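Local coordinates for protein transcription regulator AcaB (Escherichia coli, PDB 6N8B) that acts as a plasmid-encoded transcriptional regulator with a crucial role in the conjugation of IncC plasmids, probably by binding DNA, at residues 24-29 and 108-113; 44-49 and 118-123; 89-94 and 134-139; 168-173 and 205-210. All coordinates share one frame; numbering follows the deposited sequence.

Interaction 1. Residues 24-29 and 108-113; sequences KQVLKV and PNEYTI
The ring of Y111 is met at its edge, where V29 CG2 lies 4.0 Å from Y111 CD1. The carbonyl oxygen of L27 also sits near the ring plane, at that edge. Strand 24-29 places nothing over either face. The phenol OH of Y111 is hydrogen-bonded to E39 of helix 32-59. The two strands form an antiparallel ribbon, and each is followed by two long helices. This order is consistent with a ribbon-helix-helix fold with both strands in one chain. Q25 with I113, L27 with Y111 and V29 with N109 are the hydrogen-bonded pairs, each with two backbone bonds. The L27 N to Y111 O bond is 2.8 Å long. The I113 N to Q25 O bond, 3.0 Å, is almost straight at 178°.

Q25, L27, V29, N109, Y111 and I113 share one face of the ribbon. L27, V29 and I113 are buried there against helices 32-59 and 118-142. V26, K28, E110 and T112 are on the other face and are exposed. In ribbon-helix-helix proteins the outer ribbon face reads DNA, so this face may do the same here. K28 CB packs on E110 CG at 3.7 Å, while their charged ends stay beyond salt-bridge range. I113 places CG1 between its backbone N and carbonyl carbon (chi1 69°), and its CD1 ends 4.1 Å from L27 CD2.

Interaction 2. Residues 44-49 and 118-123; sequences RVSNSL and PQVAQF
V45 and F123 meet inside the helical bundle, where helices 32-59 and 118-142 run side by side in nearly opposite directions. The segment axes are 9.5 Å apart at 154°. The main feature is a CH-pi contact. V45 CG1 stands over the F123 ring, 4.0 Å from its centroid and 10° off the ring normal. The two side chains come from opposite directions. F123 carries its ring anti to the backbone N (chi1 -172°), which turns a face to the methyl. V45 CG2 meets the far end of the same ring at CZ, 4.0 Å away.

One turn on, L49 lies against the first turn of helix 118-142. Its CD1 is 3.6 Å from Q119 CB and 3.8 Å from V120 CG2. L49 and Q119 approach at a slant. S46 sets its OG against the methyls of V120, with CG1 the nearer at 3.6 Å.

R44 faces another way and forms a salt bridge with E173 of helix 148-182. V45 also touches A166 of that helix, and F123 touches F42. Apart from the S46 hydroxyl, the atoms that meet are methyl groups, aliphatic carbons and one ring face. The contact therefore probably rests on fit and on the exclusion of water, with no polar bond between the segments to set the register.

Interaction 3. Residues 89-94 and 134-139; sequences QLNKLM and MGIVDT
I136 makes the first and largest contribution from segment 134-139, and it reaches three residues of helix 62-96. Its CG2 methyl lies 3.6 Å from L90 CB. The same methyl is 3.8 Å from M94 SD, so it sits between a leucine and a methionine one turn apart. Its CD1 goes another way and touches N91 OD1 at 3.6 Å. The I136 and N91 side chains cross at about a right angle. CG1 of I136 is anti to the carbonyl carbon (chi1 -64°), beside the backbone N, and carries CD1 toward the amide; CG2 is anti to the N and faces L90 and M94.

V137 points away from the other helix at its CB, yet its CG2 still meets L90 CD1 at 3.8 Å. The V137 side chain also touches R151 and A154 of helix 148-182. V137 thus joins this contact to a third helix of the bundle. Helices 62-96 and 118-142 run in broadly the same direction here, with segment axes 34° apart and 9.8 Å at closest approach.

T139 is the last residue to touch. Its OG1 lies between the backbone N and the carbonyl carbon (chi1 78°), where it donates to I136 O in its own helix. M94 bends at its last torsion and brings CE to 3.9 Å from T139 OG1. The loop after helix 62-96 adds M102, which touches I136, and P103, which touches T139.

Interaction 4. Residues 168-173 and 205-210; sequences RIIGIE and DEAEKT
R168, T210 and A207 carry most of the contact between helices 148-182 and 201-211. R168 and T210 cross at about a right angle. T210 CG2 lies near the guanidinium plane, at its edge. R168 NE also gives a weak hydrogen bond to T210 OG1, 3.3 Å long and bent to 143° at the hydrogen. The arginine chain turns at its third torsion (chi3 73°), beyond which the guanidinium meets the threonine methyl.

E206 comes from the same helix as T210, one turn earlier. Its OE2 lies against the carbons of the R168 chain, and the carboxylate and guanidinium planes are 78° apart. R168 NE to E206 OE2 is 4.1 Å, too long for a salt bridge, though the opposite charges probably attract weakly.

A207 packs on the helix backbone. Its CB is 3.6 Å from G171 N and 3.7 Å from I170 CG2. G171 has no side chain, and A207 O comes to 3.5 Å and T210 CB to 4.0 Å of its CA. The segment axes come within 7.2 Å at this helix crossing and are 45° apart.

This contact packs helix 201-211, near the C-terminus, against helix 148-182 of the bundle. Helix 148-182 also packs on two other helices: I170 touches R44 and S48 of helix 32-59, and I172 touches V71 and I72 of helix 62-96.

Interactions 1, 2 and 3 are interleaved along the chain, while interaction 4 opens only after all three have closed. The strands of interaction 1 lead into helices 32-59 and 118-142, which pair in interaction 2; the two centres are about 15 Å apart. Helix 118-142 also serves interaction 3, and the centres of interactions 2 and 3 are about 27 Å apart. Interactions 2 and 4 touch where S48 OG is 2.7 Å from E173 OE1, probably a hydrogen bond. Interactions 1 and 4 lie on opposite sides of the chain's centre, their own centres about 26 Å apart. The ribbon and the C-terminal helix are thus joined through one helical bundle, as suits a single-chain regulator with a ribbon that may bind DNA.

Interaction 1. Residues 24-29 and 108-113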
# COMPACT_ATOMS: atom_id res chain seq x y z
N LYS A 24 -4.03 3.36 17.08
CA LYS A 24 -5.22 2.67 16.61
C LYS A 24 -6.24 3.68 16.14
O LYS A 24 -6.43 4.73 16.76
CB LYS A 24 -5.80 1.79 17.73
CG LYS A 24 -4.80 0.76 18.26
CD LYS A 24 -5.35 -0.04 19.44
CE LYS A 24 -4.31 -1.04 19.94
NZ LYS A 24 -4.76 -1.78 21.16
N GLN A 25 -6.90 3.36 15.03
CA GLN A 25 -7.61 4.34 14.22
C GLN A 25 -8.65 3.61 13.41
O GLN A 25 -8.40 2.51 12.91
CB GLN A 25 -6.65 5.10 13.29
CG GLN A 25 -7.36 5.93 12.22
CD GLN A 25 -6.42 6.46 11.14
OE1 GLN A 25 -5.34 5.91 10.90
NE2 GLN A 25 -6.83 7.54 10.48
N VAL A 26 -9.83 4.21 13.28
CA VAL A 26 -10.89 3.65 12.46
C VAL A 26 -10.87 4.37 11.12
O VAL A 26 -10.93 5.61 11.06
CB VAL A 26 -12.27 3.80 13.14
CG1 VAL A 26 -13.38 3.61 12.13
CG2 VAL A 26 -12.40 2.82 14.29
N LEU A 27 -10.79 3.60 10.04
CA LEU A 27 -10.54 4.13 8.70
C LEU A 27 -11.71 3.72 7.82
O LEU A 27 -11.84 2.55 7.46
CB LEU A 27 -9.21 3.64 8.14
CG LEU A 27 -9.00 3.85 6.63
CD1 LEU A 27 -8.88 5.32 6.28
CD2 LEU A 27 -7.74 3.13 6.21
N LYS A 28 -12.58 4.68 7.49
CA LYS A 28 -13.70 4.37 6.63
C LYS A 28 -13.27 4.47 5.17
O LYS A 28 -12.53 5.38 4.79
CB LYS A 28 -14.88 5.29 6.92
CG LYS A 28 -15.81 5.54 5.75
CD LYS A 28 -16.88 6.57 6.05
CE LYS A 28 -17.86 6.00 7.04
NZ LYS A 28 -19.12 6.78 7.15
N VAL A 29 -13.75 3.53 4.36
CA VAL A 29 -13.36 3.41 2.97
C VAL A 29 -14.63 3.29 2.14
O VAL A 29 -15.46 2.42 2.40
CB VAL A 29 -12.43 2.19 2.75
CG1 VAL A 29 -12.11 2.04 1.29
CG2 VAL A 29 -11.15 2.34 3.56
N PRO A 108 -20.11 1.74 2.27
CA PRO A 108 -18.76 1.99 2.79
C PRO A 108 -18.50 1.09 3.98
O PRO A 108 -19.43 0.66 4.68
CB PRO A 108 -18.78 3.47 3.20
CG PRO A 108 -20.13 4.01 2.73
CD PRO A 108 -21.04 2.82 2.63
N ASN A 109 -17.23 0.82 4.23
CA ASN A 109 -16.83 0.01 5.37
C ASN A 109 -15.82 0.75 6.23
O ASN A 109 -15.08 1.61 5.75
CB ASN A 109 -16.24 -1.35 4.93
CG ASN A 109 -17.26 -2.23 4.22
OD1 ASN A 109 -18.46 -1.94 4.22
ND2 ASN A 109 -16.79 -3.32 3.62
N GLU A 110 -15.80 0.41 7.51
CA GLU A 110 -14.87 0.96 8.48
C GLU A 110 -13.94 -0.15 8.94
O GLU A 110 -14.40 -1.23 9.33
CB GLU A 110 -15.61 1.56 9.68
CG GLU A 110 -16.30 2.87 9.37
CD GLU A 110 -17.05 3.42 10.56
OE1 GLU A 110 -17.31 4.64 10.59
OE2 GLU A 110 -17.40 2.62 11.45
N TYR A 111 -12.63 0.10 8.88
CA TYR A 111 -11.63 -0.86 9.31
C TYR A 111 -10.89 -0.31 10.53
O TYR A 111 -10.39 0.82 10.50
CB TYR A 111 -10.63 -1.17 8.19
CG TYR A 111 -11.25 -1.70 6.92
CD1 TYR A 111 -11.67 -0.83 5.91
CD2 TYR A 111 -11.40 -3.06 6.72
CE1 TYR A 111 -12.23 -1.32 4.75
CE2 TYR A 111 -11.96 -3.55 5.55
CZ TYR A 111 -12.37 -2.68 4.57
OH TYR A 111 -12.93 -3.16 3.41
N THR A 112 -10.82 -1.12 11.58
CA THR A 112 -9.99 -0.81 12.74
C THR A 112 -8.57 -1.28 12.44
O THR A 112 -8.33 -2.48 12.30
CB THR A 112 -10.53 -1.48 14.00
OG1 THR A 112 -11.85 -1.00 14.28
CG2 THR A 112 -9.63 -1.18 15.18
N ILE A 113 -7.64 -0.34 12.35
CA ILE A 113 -6.26 -0.63 12.01
C ILE A 113 -5.37 -0.10 13.12
O ILE A 113 -5.67 0.92 13.74
CB ILE A 113 -5.85 -0.02 10.65
CG1 ILE A 113 -5.78 1.50 10.73
CG2 ILE A 113 -6.82 -0.44 9.56
CD1 ILE A 113 -5.38 2.16 9.43

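Interaction 2. Residues 44-49 and 118-123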
# COMPACT_ATOMS: atom_id res chain seq x y z
N ARG A 44 -1.21 -8.04 5.66
CA ARG A 44 0.04 -8.65 5.20
C ARG A 44 1.16 -7.62 5.14
O ARG A 44 2.28 -7.88 5.58
CB ARG A 44 -0.17 -9.31 3.84
CG ARG A 44 1.06 -10.01 3.32
CD ARG A 44 1.52 -11.11 4.25
NE ARG A 44 2.84 -11.62 3.88
CZ ARG A 44 3.98 -11.16 4.37
NH1 ARG A 44 3.97 -10.16 5.25
NH2 ARG A 44 5.13 -11.68 3.98
N VAL A 45 0.87 -6.44 4.57
CA VAL A 45 1.87 -5.38 4.49
C VAL A 45 2.21 -4.84 5.87
O VAL A 45 3.37 -4.54 6.17
CB VAL A 45 1.38 -4.27 3.55
CG1 VAL A 45 2.31 -3.07 3.60
CG2 VAL A 45 1.32 -4.78 2.14
N SER A 46 1.20 -4.74 6.75
CA SER A 46 1.46 -4.28 8.11
C SER A 46 2.42 -5.22 8.83
O SER A 46 3.33 -4.77 9.53
CB SER A 46 0.14 -4.17 8.88
OG SER A 46 0.31 -3.47 10.10
N ASN A 47 2.21 -6.52 8.67
CA ASN A 47 3.11 -7.52 9.22
C ASN A 47 4.44 -7.54 8.48
O ASN A 47 5.48 -7.80 9.09
CB ASN A 47 2.36 -8.86 9.18
CG ASN A 47 3.24 -10.06 9.44
OD1 ASN A 47 4.37 -9.97 9.88
ND2 ASN A 47 2.68 -11.23 9.16
N SER A 48 4.46 -7.14 7.20
CA SER A 48 5.70 -7.16 6.44
C SER A 48 6.63 -6.04 6.87
O SER A 48 7.82 -6.27 7.09
CB SER A 48 5.41 -7.07 4.94
OG SER A 48 6.61 -7.18 4.20
N LEU A 49 6.10 -4.82 7.01
CA LEU A 49 6.93 -3.72 7.48
C LEU A 49 7.39 -3.94 8.92
O LEU A 49 8.49 -3.52 9.28
CB LEU A 49 6.17 -2.40 7.37
CG LEU A 49 5.78 -1.95 5.95
CD1 LEU A 49 4.75 -0.84 6.00
CD2 LEU A 49 7.01 -1.51 5.17
N PRO A 118 5.73 4.33 11.16
CA PRO A 118 5.24 5.33 10.20
C PRO A 118 4.98 4.77 8.81
O PRO A 118 4.06 5.24 8.13
CB PRO A 118 6.35 6.40 10.18
CG PRO A 118 7.32 6.03 11.23
CD PRO A 118 7.07 4.65 11.70
N GLN A 119 5.75 3.77 8.37
CA GLN A 119 5.52 3.20 7.04
C GLN A 119 4.14 2.56 6.92
O GLN A 119 3.54 2.61 5.84
CB GLN A 119 6.62 2.19 6.69
CG GLN A 119 8.02 2.81 6.55
CD GLN A 119 8.68 3.14 7.87
OE1 GLN A 119 8.39 2.53 8.90
NE2 GLN A 119 9.57 4.12 7.85
N VAL A 120 3.62 1.97 8.00
CA VAL A 120 2.25 1.46 7.95
C VAL A 120 1.26 2.61 7.79
O VAL A 120 0.25 2.48 7.09
CB VAL A 120 1.94 0.61 9.20
CG1 VAL A 120 0.57 -0.03 9.08
CG2 VAL A 120 3.01 -0.44 9.39
N ALA A 121 1.53 3.74 8.44
CA ALA A 121 0.66 4.91 8.28
C ALA A 121 0.63 5.37 6.83
O ALA A 121 -0.44 5.71 6.30
CB ALA A 121 1.12 6.05 9.18
N GLN A 122 1.78 5.37 6.15
CA GLN A 122 1.82 5.87 4.79
C GLN A 122 1.12 4.93 3.83
O GLN A 122 0.44 5.38 2.90
CB GLN A 122 3.27 6.09 4.35
CG GLN A 122 4.10 6.86 5.34
CD GLN A 122 5.57 6.84 5.01
OE1 GLN A 122 6.12 5.81 4.60
NE2 GLN A 122 6.23 7.98 5.18
N PHE A 123 1.26 3.62 4.03
CA PHE A 123 0.50 2.68 3.21
C PHE A 123 -0.99 2.82 3.44
O PHE A 123 -1.78 2.84 2.49
CB PHE A 123 0.94 1.24 3.48
CG PHE A 123 0.35 0.24 2.54
CD1 PHE A 123 0.93 0.02 1.30
CD2 PHE A 123 -0.79 -0.46 2.87
CE1 PHE A 123 0.38 -0.90 0.42
CE2 PHE A 123 -1.34 -1.38 2.00
CZ PHE A 123 -0.76 -1.60 0.77

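Interaction 3. Residues 89-94 and 134-139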
# COMPACT_ATOMS: atom_id res chain seq x y z
N GLN A 89 -4.81 16.28 -11.78
CA GLN A 89 -5.34 16.45 -13.13
C GLN A 89 -6.84 16.18 -13.18
O GLN A 89 -7.57 16.88 -13.89
CB GLN A 89 -4.62 15.54 -14.14
CG GLN A 89 -3.10 15.53 -14.09
CD GLN A 89 -2.51 14.35 -14.86
OE1 GLN A 89 -2.08 13.36 -14.28
NE2 GLN A 89 -2.49 14.48 -16.18
N LEU A 90 -7.32 15.20 -12.42
CA LEU A 90 -8.74 14.88 -12.48
C LEU A 90 -9.58 15.80 -11.60
O LEU A 90 -10.75 16.04 -11.93
CB LEU A 90 -8.99 13.43 -12.07
CG LEU A 90 -8.16 12.31 -12.69
CD1 LEU A 90 -8.44 11.02 -11.96
CD2 LEU A 90 -8.46 12.14 -14.16
N ASN A 91 -9.02 16.34 -10.53
CA ASN A 91 -9.77 17.32 -9.74
C ASN A 91 -9.96 18.64 -10.47
O ASN A 91 -10.77 19.46 -10.02
CB ASN A 91 -9.11 17.55 -8.38
CG ASN A 91 -10.12 17.88 -7.30
OD1 ASN A 91 -10.71 16.98 -6.70
ND2 ASN A 91 -10.34 19.17 -7.05
N LYS A 92 -9.24 18.89 -11.57
CA LYS A 92 -9.52 20.07 -12.38
C LYS A 92 -10.21 19.72 -13.69
O LYS A 92 -10.65 20.62 -14.40
CB LYS A 92 -8.22 20.84 -12.68
CG LYS A 92 -8.46 22.18 -13.37
CD LYS A 92 -7.23 22.74 -14.04
CE LYS A 92 -7.63 23.92 -14.91
NZ LYS A 92 -8.20 23.48 -16.22
N LEU A 93 -10.40 18.43 -13.98
CA LEU A 93 -11.39 18.08 -14.99
C LEU A 93 -12.79 18.32 -14.46
O LEU A 93 -13.71 18.59 -15.24
CB LEU A 93 -11.22 16.63 -15.43
CG LEU A 93 -10.14 16.33 -16.46
CD1 LEU A 93 -10.20 14.87 -16.85
CD2 LEU A 93 -10.28 17.22 -17.68
N MET A 94 -12.98 18.24 -13.14
CA MET A 94 -14.28 18.55 -12.56
C MET A 94 -14.53 20.05 -12.57
O MET A 94 -15.66 20.50 -12.80
CB MET A 94 -14.38 18.01 -11.13
CG MET A 94 -13.77 16.65 -10.89
SD MET A 94 -13.57 16.35 -9.13
CE MET A 94 -15.26 16.51 -8.60
N MET A 134 -10.67 7.26 -6.64
CA MET A 134 -11.83 6.55 -7.16
C MET A 134 -13.08 7.40 -7.06
O MET A 134 -13.92 7.40 -7.97
CB MET A 134 -12.02 5.22 -6.43
CG MET A 134 -10.85 4.27 -6.56
SD MET A 134 -10.46 3.92 -8.29
CE MET A 134 -8.97 4.89 -8.52
N GLY A 135 -13.23 8.14 -5.96
CA GLY A 135 -14.34 9.06 -5.84
C GLY A 135 -14.36 10.10 -6.94
O GLY A 135 -15.43 10.48 -7.43
N ILE A 136 -13.18 10.58 -7.34
CA ILE A 136 -13.12 11.56 -8.43
C ILE A 136 -13.50 10.91 -9.75
O ILE A 136 -14.35 11.42 -10.49
CB ILE A 136 -11.73 12.21 -8.50
CG1 ILE A 136 -11.43 13.00 -7.23
CG2 ILE A 136 -11.64 13.12 -9.71
CD1 ILE A 136 -10.01 13.48 -7.14
N VAL A 137 -12.89 9.77 -10.05
CA VAL A 137 -13.20 9.03 -11.27
C VAL A 137 -14.69 8.69 -11.32
O VAL A 137 -15.32 8.75 -12.38
CB VAL A 137 -12.32 7.77 -11.37
CG1 VAL A 137 -12.68 6.97 -12.61
CG2 VAL A 137 -10.85 8.16 -11.39
N ASP A 138 -15.27 8.34 -10.17
CA ASP A 138 -16.67 7.91 -10.16
C ASP A 138 -17.62 9.04 -10.54
O ASP A 138 -18.61 8.80 -11.25
CB ASP A 138 -17.03 7.33 -8.80
CG ASP A 138 -16.55 5.90 -8.64
OD1 ASP A 138 -16.27 5.26 -9.67
OD2 ASP A 138 -16.47 5.42 -7.49
N THR A 139 -17.35 10.28 -10.12
CA THR A 139 -18.25 11.36 -10.52
C THR A 139 -17.99 11.80 -11.94
O THR A 139 -18.93 12.15 -12.66
CB THR A 139 -18.13 12.57 -9.60
OG1 THR A 139 -16.95 13.31 -9.94
CG2 THR A 139 -18.03 12.14 -8.18

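Interaction 4. Residues 168-173 and 205-210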
# COMPACT_ATOMS: atom_id res chain seq x y z
N ARG A 168 5.88 -5.67 -3.42
CA ARG A 168 7.30 -5.35 -3.45
C ARG A 168 7.85 -5.11 -2.05
O ARG A 168 8.98 -5.52 -1.75
CB ARG A 168 7.51 -4.17 -4.38
CG ARG A 168 7.44 -4.70 -5.78
CD ARG A 168 8.14 -3.81 -6.70
NE ARG A 168 9.57 -3.99 -6.46
CZ ARG A 168 10.48 -3.04 -6.51
NH1 ARG A 168 10.10 -1.84 -6.83
NH2 ARG A 168 11.76 -3.30 -6.23
N ILE A 169 7.06 -4.47 -1.19
CA ILE A 169 7.37 -4.42 0.23
C ILE A 169 7.67 -5.83 0.74
O ILE A 169 8.72 -6.09 1.33
CB ILE A 169 6.21 -3.77 1.00
CG1 ILE A 169 6.17 -2.27 0.71
CG2 ILE A 169 6.34 -4.05 2.49
CD1 ILE A 169 4.96 -1.57 1.28
N ILE A 170 6.74 -6.75 0.50
CA ILE A 170 6.94 -8.13 0.94
C ILE A 170 8.16 -8.73 0.26
O ILE A 170 8.97 -9.41 0.90
CB ILE A 170 5.67 -8.96 0.67
CG1 ILE A 170 4.58 -8.56 1.67
CG2 ILE A 170 5.96 -10.45 0.75
CD1 ILE A 170 3.23 -8.35 1.05
N GLY A 171 8.34 -8.45 -1.03
CA GLY A 171 9.55 -8.90 -1.71
C GLY A 171 10.81 -8.35 -1.07
O GLY A 171 11.78 -9.08 -0.86
N ILE A 172 10.80 -7.06 -0.74
CA ILE A 172 11.91 -6.47 0.02
C ILE A 172 12.08 -7.20 1.35
O ILE A 172 13.21 -7.44 1.80
CB ILE A 172 11.67 -4.96 0.23
CG1 ILE A 172 11.84 -4.21 -1.09
CG2 ILE A 172 12.61 -4.41 1.29
CD1 ILE A 172 11.47 -2.74 -1.02
N GLU A 173 10.97 -7.59 1.98
CA GLU A 173 11.08 -8.30 3.25
C GLU A 173 11.69 -9.68 3.05
O GLU A 173 12.50 -10.13 3.87
CB GLU A 173 9.71 -8.42 3.91
CG GLU A 173 9.65 -9.42 5.07
CD GLU A 173 8.28 -10.06 5.23
OE1 GLU A 173 7.38 -9.74 4.43
OE2 GLU A 173 8.12 -10.89 6.15
N ASP A 205 3.19 -13.09 -6.27
CA ASP A 205 3.95 -13.12 -7.52
C ASP A 205 4.89 -11.93 -7.63
O ASP A 205 6.04 -12.07 -8.05
CB ASP A 205 3.00 -13.16 -8.72
CG ASP A 205 2.35 -14.52 -8.90
OD1 ASP A 205 2.54 -15.39 -8.04
OD2 ASP A 205 1.64 -14.70 -9.91
N GLU A 206 4.42 -10.74 -7.24
CA GLU A 206 5.27 -9.56 -7.31
C GLU A 206 6.38 -9.62 -6.27
O GLU A 206 7.46 -9.06 -6.48
CB GLU A 206 4.43 -8.30 -7.12
CG GLU A 206 5.21 -7.00 -7.19
CD GLU A 206 5.74 -6.69 -8.58
OE1 GLU A 206 5.18 -7.20 -9.57
OE2 GLU A 206 6.73 -5.93 -8.67
N ALA A 207 6.15 -10.33 -5.16
CA ALA A 207 7.19 -10.48 -4.15
C ALA A 207 8.30 -11.41 -4.64
O ALA A 207 9.48 -11.19 -4.34
CB ALA A 207 6.59 -11.00 -2.85
N GLU A 208 7.94 -12.44 -5.40
CA GLU A 208 8.96 -13.36 -5.88
C GLU A 208 9.75 -12.78 -7.04
O GLU A 208 10.92 -13.13 -7.22
CB GLU A 208 8.32 -14.70 -6.27
CG GLU A 208 7.81 -15.46 -5.06
CD GLU A 208 8.94 -16.08 -4.26
OE1 GLU A 208 10.04 -16.26 -4.83
OE2 GLU A 208 8.74 -16.36 -3.06
N LYS A 209 9.14 -11.89 -7.84
CA LYS A 209 9.93 -11.16 -8.82
C LYS A 209 10.89 -10.20 -8.13
O LYS A 209 12.06 -10.09 -8.51
CB LYS A 209 9.02 -10.39 -9.78
CG LYS A 209 7.95 -11.24 -10.46
CD LYS A 209 7.47 -10.56 -11.74
CE LYS A 209 6.44 -11.42 -12.47
NZ LYS A 209 5.05 -11.13 -12.02
N THR A 210 10.40 -9.49 -7.11
CA THR A 210 11.23 -8.57 -6.35
C THR A 210 12.28 -9.29 -5.52
O THR A 210 13.25 -8.65 -5.09
CB THR A 210 10.34 -7.72 -5.44
OG1 THR A 210 9.19 -7.29 -6.18
CG2 THR A 210 11.09 -6.50 -4.92